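Exosome complex component Rrp42 (Pyrococcus abyssi, PDB 2PO1) is a non-catalytic subunit of the archaeal RNA-degrading exosome, probably helping to shape the active site of its partner Rrp41. Local coordinates at residues D76-T84 / L125-V136; F33-I41 / K259-I268. One frame throughout, in Å; residues are numbered along the deposited sequence.

Interaction 1: D76-T84 / L125-V136. With nucleotides of chain A.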
loop_
_atom_site.group_PDB
_atom_site.type_symbol
_atom_site.label_atom_id
_atom_site.label_comp_id
_atom_site.label_asym_id
_atom_site.label_seq_id
_atom_site.Cartn_x
_atom_site.Cartn_y
_atom_site.Cartn_z
ATOM N N ASP C 76 20.251 8.814 15.740
ATOM C CA ASP C 76 20.463 10.198 16.160
ATOM C C ASP C 76 20.318 10.403 17.665
ATOM O O ASP C 76 20.826 11.392 18.209
ATOM C CB ASP C 76 19.413 11.076 15.458
ATOM C CG ASP C 76 18.116 10.308 15.178
ATOM O OD1 ASP C 76 18.227 9.137 14.718
ATOM O OD2 ASP C 76 16.995 10.836 15.415
ATOM N N THR C 77 19.578 9.508 18.326
ATOM C CA THR C 77 19.273 9.659 19.749
ATOM C C THR C 77 19.493 8.365 20.531
ATOM O O THR C 77 18.522 7.756 21.003
ATOM C CB THR C 77 17.830 10.113 19.969
ATOM O OG1 THR C 77 16.931 9.228 19.268
ATOM C CG2 THR C 77 17.651 11.560 19.501
ATOM N N PRO C 78 20.770 7.974 20.729
ATOM C CA PRO C 78 21.086 6.697 21.342
ATOM C C PRO C 78 20.803 6.769 22.851
ATOM O O PRO C 78 20.803 5.757 23.539
ATOM C CB PRO C 78 22.577 6.546 21.054
ATOM C CG PRO C 78 23.094 7.922 21.005
ATOM C CD PRO C 78 21.985 8.763 20.453
ATOM N N ASN C 79 20.501 7.981 23.314
ATOM C CA ASN C 79 20.252 8.173 24.738
ATOM C C ASN C 79 18.801 8.394 25.091
ATOM O O ASN C 79 18.465 8.833 26.182
ATOM C CB ASN C 79 21.118 9.295 25.278
ATOM C CG ASN C 79 22.542 8.887 25.378
ATOM O OD1 ASN C 79 22.857 7.913 26.048
ATOM N ND2 ASN C 79 23.412 9.594 24.680
ATOM N N MET C 80 17.928 8.006 24.186
ATOM C CA MET C 80 16.509 8.187 24.409
ATOM C C MET C 80 15.753 6.941 24.075
ATOM O O MET C 80 16.033 6.278 23.093
ATOM C CB MET C 80 16.019 9.353 23.586
ATOM C CG MET C 80 16.295 10.702 24.226
ATOM S SD MET C 80 16.176 11.945 22.907
ATOM C CE MET C 80 14.533 11.787 22.248
ATOM N N GLY C 81 14.824 6.588 24.940
ATOM C CA GLY C 81 13.899 5.552 24.607
ATOM C C GLY C 81 12.992 6.031 23.484
ATOM O O GLY C 81 13.146 7.140 22.948
ATOM N N VAL C 82 12.064 5.180 23.098
ATOM C CA VAL C 82 11.267 5.451 21.919
ATOM C C VAL C 82 9.821 5.581 22.323
ATOM O O VAL C 82 9.273 4.789 23.142
ATOM C CB VAL C 82 11.484 4.381 20.748
ATOM C CG1 VAL C 82 10.426 4.556 19.634
ATOM C CG2 VAL C 82 12.855 4.490 20.163
ATOM N N MET C 83 9.178 6.602 21.765
ATOM C CA MET C 83 7.758 6.681 21.944
ATOM C C MET C 83 7.103 6.934 20.608
ATOM O O MET C 83 7.518 7.811 19.791
ATOM C CB MET C 83 7.428 7.804 22.942
ATOM C CG MET C 83 5.946 7.925 23.272
ATOM S SD MET C 83 5.721 9.496 24.166
ATOM C CE MET C 83 5.130 10.575 22.866
ATOM N N THR C 84 6.014 6.228 20.392
ATOM C CA THR C 84 5.294 6.376 19.175
ATOM C C THR C 84 3.794 6.326 19.426
ATOM O O THR C 84 3.313 5.545 20.253
ATOM C CB THR C 84 5.797 5.299 18.132
ATOM O OG1 THR C 84 5.137 5.525 16.907
ATOM C CG2 THR C 84 5.480 3.923 18.596
ATOM N N LEU C 125 12.083 10.132 27.948
ATOM C CA LEU C 125 12.704 9.125 27.119
ATOM C C LEU C 125 14.116 8.822 27.523
ATOM O O LEU C 125 14.675 7.768 27.169
ATOM C CB LEU C 125 12.705 9.552 25.632
ATOM C CG LEU C 125 11.349 9.890 25.035
ATOM C CD1 LEU C 125 11.496 10.205 23.579
ATOM C CD2 LEU C 125 10.326 8.761 25.238
ATOM N N GLU C 126 14.710 9.765 28.236
ATOM C CA GLU C 126 16.076 9.620 28.731
ATOM C C GLU C 126 16.148 8.599 29.855
ATOM O O GLU C 126 17.190 8.038 30.132
ATOM C CB GLU C 126 16.570 10.975 29.189
ATOM C CG GLU C 126 17.078 11.800 28.046
ATOM C CD GLU C 126 16.542 13.195 28.075
ATOM O OE1 GLU C 126 17.262 14.113 28.567
ATOM O OE2 GLU C 126 15.383 13.360 27.633
ATOM N N LYS C 127 15.027 8.347 30.492
ATOM C CA LYS C 127 14.950 7.406 31.578
ATOM C C LYS C 127 14.437 6.072 31.058
ATOM O O LYS C 127 13.850 5.278 31.797
ATOM C CB LYS C 127 14.057 7.969 32.680
ATOM C CG LYS C 127 14.620 9.237 33.268
ATOM C CD LYS C 127 13.865 9.715 34.486
ATOM C CE LYS C 127 14.626 10.880 35.189
ATOM N NZ LYS C 127 13.869 11.254 36.399
ATOM N N MET C 128 14.652 5.829 29.772
ATOM C CA MET C 128 14.112 4.636 29.120
ATOM C C MET C 128 15.209 3.945 28.346
ATOM O O MET C 128 14.954 3.095 27.481
ATOM C CB MET C 128 12.952 5.015 28.189
ATOM C CG MET C 128 11.672 5.184 28.919
ATOM S SD MET C 128 10.354 5.790 27.886
ATOM C CE MET C 128 10.762 5.084 26.309
ATOM N N VAL C 129 16.441 4.281 28.704
ATOM C CA VAL C 129 17.615 3.705 28.080
ATOM C C VAL C 129 18.111 2.531 28.903
ATOM O O VAL C 129 18.174 2.616 30.125
ATOM C CB VAL C 129 18.734 4.749 27.944
ATOM C CG1 VAL C 129 19.986 4.104 27.457
ATOM C CG2 VAL C 129 18.290 5.819 26.987
ATOM N N ILE C 130 18.411 1.419 28.249
ATOM C CA ILE C 130 18.983 0.278 28.962
ATOM C C ILE C 130 20.458 0.166 28.634
ATOM O O ILE C 130 21.302 0.087 29.526
ATOM C CB ILE C 130 18.270 -1.056 28.626
ATOM C CG1 ILE C 130 16.757 -0.912 28.789
ATOM C CG2 ILE C 130 18.822 -2.197 29.465
ATOM C CD1 ILE C 130 16.302 -0.333 30.130
ATOM N N VAL C 131 20.783 0.154 27.351
ATOM C CA VAL C 131 22.177 0.210 26.937
ATOM C C VAL C 131 22.194 1.351 25.951
ATOM O O VAL C 131 21.557 1.255 24.903
ATOM C CB VAL C 131 22.606 -1.087 26.253
ATOM C CG1 VAL C 131 24.061 -1.022 25.830
ATOM C CG2 VAL C 131 22.349 -2.260 27.179
ATOM N N PRO C 132 22.841 2.478 26.312
ATOM C CA PRO C 132 22.889 3.622 25.392
ATOM C C PRO C 132 23.264 3.230 23.967
ATOM O O PRO C 132 24.178 2.464 23.763
ATOM C CB PRO C 132 23.943 4.530 26.027
ATOM C CG PRO C 132 23.758 4.286 27.482
ATOM C CD PRO C 132 23.506 2.789 27.592
ATOM N N GLY C 133 22.486 3.688 22.998
ATOM C CA GLY C 133 22.802 3.430 21.607
ATOM C C GLY C 133 22.428 2.058 21.097
ATOM O O GLY C 133 22.677 1.764 19.933
ATOM N N LYS C 134 21.843 1.211 21.945
ATOM C CA LYS C 134 21.615 -0.188 21.569
ATOM C C LYS C 134 20.293 -0.776 22.038
ATOM O O LYS C 134 19.675 -1.543 21.317
ATOM C CB LYS C 134 22.759 -1.065 22.097
ATOM C CG LYS C 134 24.144 -0.566 21.694
ATOM C CD LYS C 134 24.789 -1.450 20.609
ATOM C CE LYS C 134 24.361 -1.107 19.153
ATOM N NZ LYS C 134 25.352 -1.731 18.188
ATOM N N ILE C 135 19.876 -0.475 23.263
ATOM C CA ILE C 135 18.687 -1.103 23.802
ATOM C C ILE C 135 17.984 -0.124 24.675
ATOM O O ILE C 135 18.473 0.219 25.740
ATOM C CB ILE C 135 18.968 -2.364 24.653
ATOM C CG1 ILE C 135 19.614 -3.467 23.805
ATOM C CG2 ILE C 135 17.645 -2.833 25.348
ATOM C CD1 ILE C 135 20.312 -4.481 24.581
ATOM N N VAL C 136 16.820 0.316 24.205
ATOM C CA VAL C 136 15.991 1.229 24.931
ATOM C C VAL C 136 14.567 0.661 25.013
ATOM O O VAL C 136 14.183 -0.280 24.284
ATOM C CB VAL C 136 16.019 2.639 24.300
ATOM C CG1 VAL C 136 17.446 3.079 24.119
ATOM C CG2 VAL C 136 15.319 2.651 22.963
ATOM P P A A 7 7.223 5.082 11.532
ATOM O OP1 A A 7 5.948 4.674 10.873
ATOM O OP2 A A 7 8.520 4.955 10.807
ATOM O "O5'" A A 7 6.926 6.594 12.034
ATOM C "C5'" A A 7 6.015 6.789 13.165
ATOM C "C4'" A A 7 6.609 7.467 14.407
ATOM O "O4'" A A 7 7.806 6.823 14.950
ATOM C "C3'" A A 7 7.049 8.922 14.203
ATOM O "O3'" A A 7 5.925 9.766 14.174
ATOM C "C2'" A A 7 7.879 9.133 15.472
ATOM O "O2'" A A 7 7.106 9.251 16.649
ATOM C "C1'" A A 7 8.677 7.828 15.478
ATOM N N9 A A 7 9.950 7.944 14.730
ATOM C C8 A A 7 10.275 7.361 13.528
ATOM N N7 A A 7 11.482 7.639 13.100
ATOM C C5 A A 7 12.003 8.474 14.080
ATOM C C6 A A 7 13.261 9.106 14.231
ATOM N N6 A A 7 14.247 8.988 13.342
ATOM N N1 A A 7 13.470 9.873 15.328
ATOM C C2 A A 7 12.478 9.986 16.233
ATOM N N3 A A 7 11.255 9.433 16.213
ATOM C C4 A A 7 11.072 8.680 15.095
HETATM O O HOH W 1 19.485 8.744 28.535
#

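Interaction 2: F33-I41 / K259-I268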
loop_
_atom_site.group_PDB
_atom_site.type_symbol
_atom_site.label_atom_id
_atom_site.label_comp_id
_atom_site.label_asym_id
_atom_site.label_seq_id
_atom_site.Cartn_x
_atom_site.Cartn_y
_atom_site.Cartn_z
ATOM N N PHE C 33 -20.134 27.535 28.523
ATOM C CA PHE C 33 -19.136 27.620 27.432
ATOM C C PHE C 33 -17.832 26.970 27.832
ATOM O O PHE C 33 -17.042 26.506 26.966
ATOM C CB PHE C 33 -18.892 29.088 27.031
ATOM C CG PHE C 33 -20.090 29.757 26.343
ATOM C CD1 PHE C 33 -20.054 31.112 26.060
ATOM C CD2 PHE C 33 -21.224 29.012 25.972
ATOM C CE1 PHE C 33 -21.120 31.719 25.420
ATOM C CE2 PHE C 33 -22.296 29.622 25.359
ATOM C CZ PHE C 33 -22.238 30.973 25.063
ATOM N N GLU C 34 -17.597 26.918 29.139
ATOM C CA GLU C 34 -16.315 26.387 29.650
ATOM C C GLU C 34 -16.437 25.016 30.306
ATOM O O GLU C 34 -15.482 24.519 30.903
ATOM C CB GLU C 34 -15.563 27.410 30.541
ATOM C CG GLU C 34 -15.015 28.626 29.751
ATOM C CD GLU C 34 -14.365 29.659 30.638
ATOM O OE1 GLU C 34 -14.235 29.384 31.863
ATOM O OE2 GLU C 34 -13.989 30.743 30.096
ATOM N N ASP C 35 -17.583 24.370 30.141
ATOM C CA ASP C 35 -17.765 23.078 30.765
ATOM C C ASP C 35 -17.447 21.922 29.835
ATOM O O ASP C 35 -17.828 21.937 28.670
ATOM C CB ASP C 35 -19.188 22.954 31.237
ATOM C CG ASP C 35 -19.506 23.951 32.292
ATOM O OD1 ASP C 35 -18.563 24.466 32.913
ATOM O OD2 ASP C 35 -20.669 24.238 32.482
ATOM N N TYR C 36 -16.767 20.923 30.390
ATOM C CA TYR C 36 -16.659 19.610 29.755
ATOM C C TYR C 36 -17.921 18.867 30.002
ATOM O O TYR C 36 -18.567 19.098 31.014
ATOM C CB TYR C 36 -15.495 18.831 30.380
ATOM C CG TYR C 36 -14.259 19.122 29.622
ATOM C CD1 TYR C 36 -13.626 20.341 29.757
ATOM C CD2 TYR C 36 -13.751 18.202 28.713
ATOM C CE1 TYR C 36 -12.498 20.640 29.028
ATOM C CE2 TYR C 36 -12.631 18.490 28.003
ATOM C CZ TYR C 36 -12.022 19.701 28.143
ATOM O OH TYR C 36 -10.915 20.026 27.394
ATOM N N ARG C 37 -18.210 17.917 29.111
ATOM C CA ARG C 37 -19.298 16.974 29.308
ATOM C C ARG C 37 -18.816 16.106 30.427
ATOM O O ARG C 37 -17.639 16.175 30.750
ATOM C CB ARG C 37 -19.469 16.131 28.046
ATOM C CG ARG C 37 -20.059 16.866 26.899
ATOM C CD ARG C 37 -19.854 16.082 25.597
ATOM N NE ARG C 37 -18.465 16.097 25.205
ATOM C CZ ARG C 37 -18.001 15.478 24.113
ATOM N NH1 ARG C 37 -18.824 14.741 23.371
ATOM N NH2 ARG C 37 -16.709 15.577 23.773
ATOM N N PRO C 38 -19.691 15.241 30.994
ATOM C CA PRO C 38 -19.152 14.423 32.051
ATOM C C PRO C 38 -17.994 13.576 31.588
ATOM O O PRO C 38 -17.995 13.103 30.453
ATOM C CB PRO C 38 -20.354 13.561 32.484
ATOM C CG PRO C 38 -21.551 14.348 32.100
ATOM C CD PRO C 38 -21.119 14.952 30.769
ATOM N N ILE C 39 -16.971 13.464 32.441
ATOM C CA ILE C 39 -15.752 12.760 32.081
ATOM C C ILE C 39 -15.716 11.500 32.890
ATOM O O ILE C 39 -16.004 11.514 34.088
ATOM C CB ILE C 39 -14.506 13.590 32.364
ATOM C CG1 ILE C 39 -14.441 14.779 31.392
ATOM C CG2 ILE C 39 -13.249 12.751 32.070
ATOM C CD1 ILE C 39 -13.470 15.911 31.844
ATOM N N GLU C 40 -15.377 10.405 32.240
ATOM C CA GLU C 40 -15.111 9.147 32.931
ATOM C C GLU C 40 -13.726 8.713 32.519
ATOM O O GLU C 40 -13.471 8.609 31.347
ATOM C CB GLU C 40 -16.102 8.060 32.497
ATOM C CG GLU C 40 -17.409 7.999 33.256
ATOM C CD GLU C 40 -18.289 6.779 32.838
ATOM O OE1 GLU C 40 -19.477 6.993 32.477
ATOM O OE2 GLU C 40 -17.793 5.617 32.855
ATOM N N ILE C 41 -12.823 8.499 33.474
ATOM C CA ILE C 41 -11.487 7.983 33.158
ATOM C C ILE C 41 -11.362 6.698 33.949
ATOM O O ILE C 41 -11.651 6.659 35.157
ATOM C CB ILE C 41 -10.368 8.968 33.549
ATOM C CG1 ILE C 41 -10.569 10.293 32.819
ATOM C CG2 ILE C 41 -8.988 8.377 33.182
ATOM C CD1 ILE C 41 -9.723 11.376 33.352
ATOM N N LYS C 259 -6.718 26.126 33.113
ATOM C CA LYS C 259 -7.699 25.984 34.161
ATOM C C LYS C 259 -8.431 24.672 33.986
ATOM O O LYS C 259 -8.604 23.908 34.904
ATOM C CB LYS C 259 -8.690 27.128 34.083
ATOM C CG LYS C 259 -9.711 27.107 35.192
ATOM C CD LYS C 259 -10.618 28.326 35.065
ATOM C CE LYS C 259 -11.317 28.366 33.699
ATOM N NZ LYS C 259 -12.153 29.602 33.573
ATOM N N LYS C 260 -8.866 24.400 32.767
ATOM C CA LYS C 260 -9.596 23.186 32.519
ATOM C C LYS C 260 -8.637 21.985 32.618
ATOM O O LYS C 260 -9.016 20.903 33.105
ATOM C CB LYS C 260 -10.270 23.285 31.135
ATOM C CG LYS C 260 -11.323 24.419 31.147
ATOM C CD LYS C 260 -12.658 23.820 31.505
ATOM C CE LYS C 260 -13.029 24.040 32.861
ATOM N NZ LYS C 260 -14.336 23.347 33.171
ATOM N N ALA C 261 -7.403 22.170 32.159
ATOM C CA ALA C 261 -6.406 21.054 32.183
ATOM C C ALA C 261 -6.195 20.653 33.642
ATOM O O ALA C 261 -6.086 19.478 33.989
ATOM C CB ALA C 261 -5.125 21.473 31.566
ATOM N N GLU C 262 -6.164 21.633 34.519
ATOM C CA GLU C 262 -5.912 21.319 35.903
ATOM C C GLU C 262 -7.063 20.551 36.493
ATOM O O GLU C 262 -6.830 19.672 37.306
ATOM C CB GLU C 262 -5.565 22.552 36.732
ATOM C CG GLU C 262 -5.003 22.236 38.181
ATOM C CD GLU C 262 -4.044 20.983 38.266
ATOM O OE1 GLU C 262 -4.295 20.083 39.129
ATOM O OE2 GLU C 262 -3.057 20.896 37.468
ATOM N N GLU C 263 -8.302 20.922 36.147
ATOM C CA GLU C 263 -9.484 20.220 36.648
ATOM C C GLU C 263 -9.449 18.768 36.115
ATOM O O GLU C 263 -9.826 17.830 36.802
ATOM C CB GLU C 263 -10.738 20.935 36.137
ATOM C CG GLU C 263 -10.953 22.357 36.727
ATOM C CD GLU C 263 -12.197 23.025 36.140
ATOM O OE1 GLU C 263 -12.648 22.579 35.096
ATOM O OE2 GLU C 263 -12.701 24.005 36.701
ATOM N N ILE C 264 -8.968 18.605 34.885
ATOM C CA ILE C 264 -8.864 17.287 34.270
ATOM C C ILE C 264 -7.719 16.463 34.872
ATOM O O ILE C 264 -7.885 15.247 35.131
ATOM C CB ILE C 264 -8.738 17.430 32.757
ATOM C CG1 ILE C 264 -10.039 18.095 32.243
ATOM C CG2 ILE C 264 -8.421 16.092 32.138
ATOM C CD1 ILE C 264 -10.346 17.839 30.897
ATOM N N ARG C 265 -6.574 17.109 35.107
ATOM C CA ARG C 265 -5.431 16.405 35.743
ATOM C C ARG C 265 -5.845 15.764 37.059
ATOM O O ARG C 265 -5.508 14.598 37.336
ATOM C CB ARG C 265 -4.299 17.380 35.983
ATOM C CG ARG C 265 -2.917 16.804 36.247
ATOM C CD ARG C 265 -1.992 17.497 35.202
ATOM N NE ARG C 265 -2.229 18.930 35.291
ATOM C CZ ARG C 265 -2.260 19.790 34.280
ATOM N NH1 ARG C 265 -2.039 19.452 33.008
ATOM N NH2 ARG C 265 -2.541 21.029 34.578
ATOM N N LYS C 266 -6.572 16.511 37.880
ATOM C CA LYS C 266 -7.113 15.913 39.087
ATOM C C LYS C 266 -7.929 14.612 38.842
ATOM O O LYS C 266 -7.807 13.659 39.600
ATOM C CB LYS C 266 -7.933 16.927 39.857
ATOM C CG LYS C 266 -7.127 18.102 40.320
ATOM C CD LYS C 266 -7.964 18.951 41.295
ATOM C CE LYS C 266 -7.364 20.334 41.483
ATOM N NZ LYS C 266 -5.961 20.260 41.952
ATOM N N LEU C 267 -8.740 14.570 37.783
ATOM C CA LEU C 267 -9.514 13.367 37.475
ATOM C C LEU C 267 -8.622 12.222 37.012
ATOM O O LEU C 267 -8.819 11.081 37.415
ATOM C CB LEU C 267 -10.543 13.649 36.382
ATOM C CG LEU C 267 -11.602 14.625 36.834
ATOM C CD1 LEU C 267 -12.460 15.147 35.639
ATOM C CD2 LEU C 267 -12.479 14.017 37.976
ATOM N N ILE C 268 -7.663 12.548 36.146
ATOM C CA ILE C 268 -6.631 11.621 35.763
ATOM C C ILE C 268 -5.878 11.041 36.950
ATOM O O ILE C 268 -5.747 9.840 37.035
ATOM C CB ILE C 268 -5.614 12.241 34.778
ATOM C CG1 ILE C 268 -6.315 12.636 33.456
ATOM C CG2 ILE C 268 -4.462 11.270 34.558
ATOM C CD1 ILE C 268 -5.407 13.560 32.534
HETATM O O HOH W 2 -15.726 21.214 33.224
#

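Interaction 1: D76-T84 / L125-V136
L125, at the start of the 3-10 segment 125-126, meets the chain of G81 with both backbone and side chain. Its carbonyl O takes the N-H of G81 in a straight hydrogen bond, G81 N to L125 O 2.5 Å, with the donor tilted 32° from the carbonyl plane. CG of L125 is anti to the carbonyl carbon (chi1 -56°), which carries the branched end over G81 O: CD1 meets M80 CE at 3.7 Å and CD2 reaches M83 CB. Next, E126 lays its CG alongside the M80 chain, both pointing the same way, while its CA-H is directed at N79 O. A water donates to N79 O (water O to N79 O 2.6 Å) and to E126 O, tying the two backbones together. M128 places CB over G81 CA at 3.7 Å and curls its CE back to V82 N. A side chain on residue 81 would run into M128 CB, and glycine therefore suits this spot. V129, branched at CB, sets its CG2 methyl against the carbonyl of N79, in the type I turn. At G133 the positive phi (79°) favours glycine, and the missing side chain lets P78 CB come within 3.2 Å of G133 CA; G133 N donates to P78 O at 2.7 Å. V136 closes the row, its CB 3.6 Å from G81 CA. Beyond this point strands 82-89 and 135-147 run parallel, with V82 and T84 bonded to the backbone of residues 137-141. The contact thus joins a type I turn, T77 to M80, and the bulged hairpin 130-135 at the entrance to two neighbouring strands of the RNase PH fold, next to an RNA nucleotide.

Interaction 2: F33-I41 / K259-I268
K260 NZ donates to the backbone carbonyl of E34, NZ to O 2.8 Å, and also to a water that accepts from Y36 N, holding two points of the loop. To get there the lysine chain bends at chi2 (-93°) and chi3, its CD passing the edge of the Y36 ring. K259 NZ forms a salt bridge with E34 OE1 at 2.7 Å, on the syn side of the carboxylate, though 33° out of its plane; E34 OE2 is bonded to Y252. An alanine in place of K260 would probably leave E34 O and the bridging water without their ammonium partner. Further along the helix the contact turns apolar: I264 sets CD1 over one face of the Y36 ring, offset toward the rim, in a CH-pi contact (I264 CD1 to the Y36 ring centroid 3.8 Å), while D154 holds the tyrosine OH. The same methyl meets I39 CD1, which L267 CD1 also touches, and I41 CD1 reaches I268 CG1 at 3.6 Å; isoleucine suits both strand places because its CD1 methyl reaches across to the helix. Strand 39-41 and helix 259-268, their N-to-C axes 39° from parallel, pack among L57 and V55 of strand 51-57, I158 of helix 152-166 and V197 of strand 197-204.

Interactions 1 and 2 lie on opposite sides of the chain's centre, about 33 Å apart between centres and about 15 Å between nearest atoms. What connects them is the mixed five-stranded sheet: strand 39-43, reached by interaction 2, and strand 82-89, reached by interaction 1, are its outermost strands within this chain. Interaction 1 borders bound RNA, where M83 O takes a weak hydrogen bond from the ribose O2' of an adenosine nucleotide of chain A. Rrp42 is itself non-catalytic, so this RNA contact probably serves the active site of Rrp41. The nearest atom of interaction 2 is about 20 Å from the RNA; interaction 2 instead packs helix 247-275 against residues 33-41.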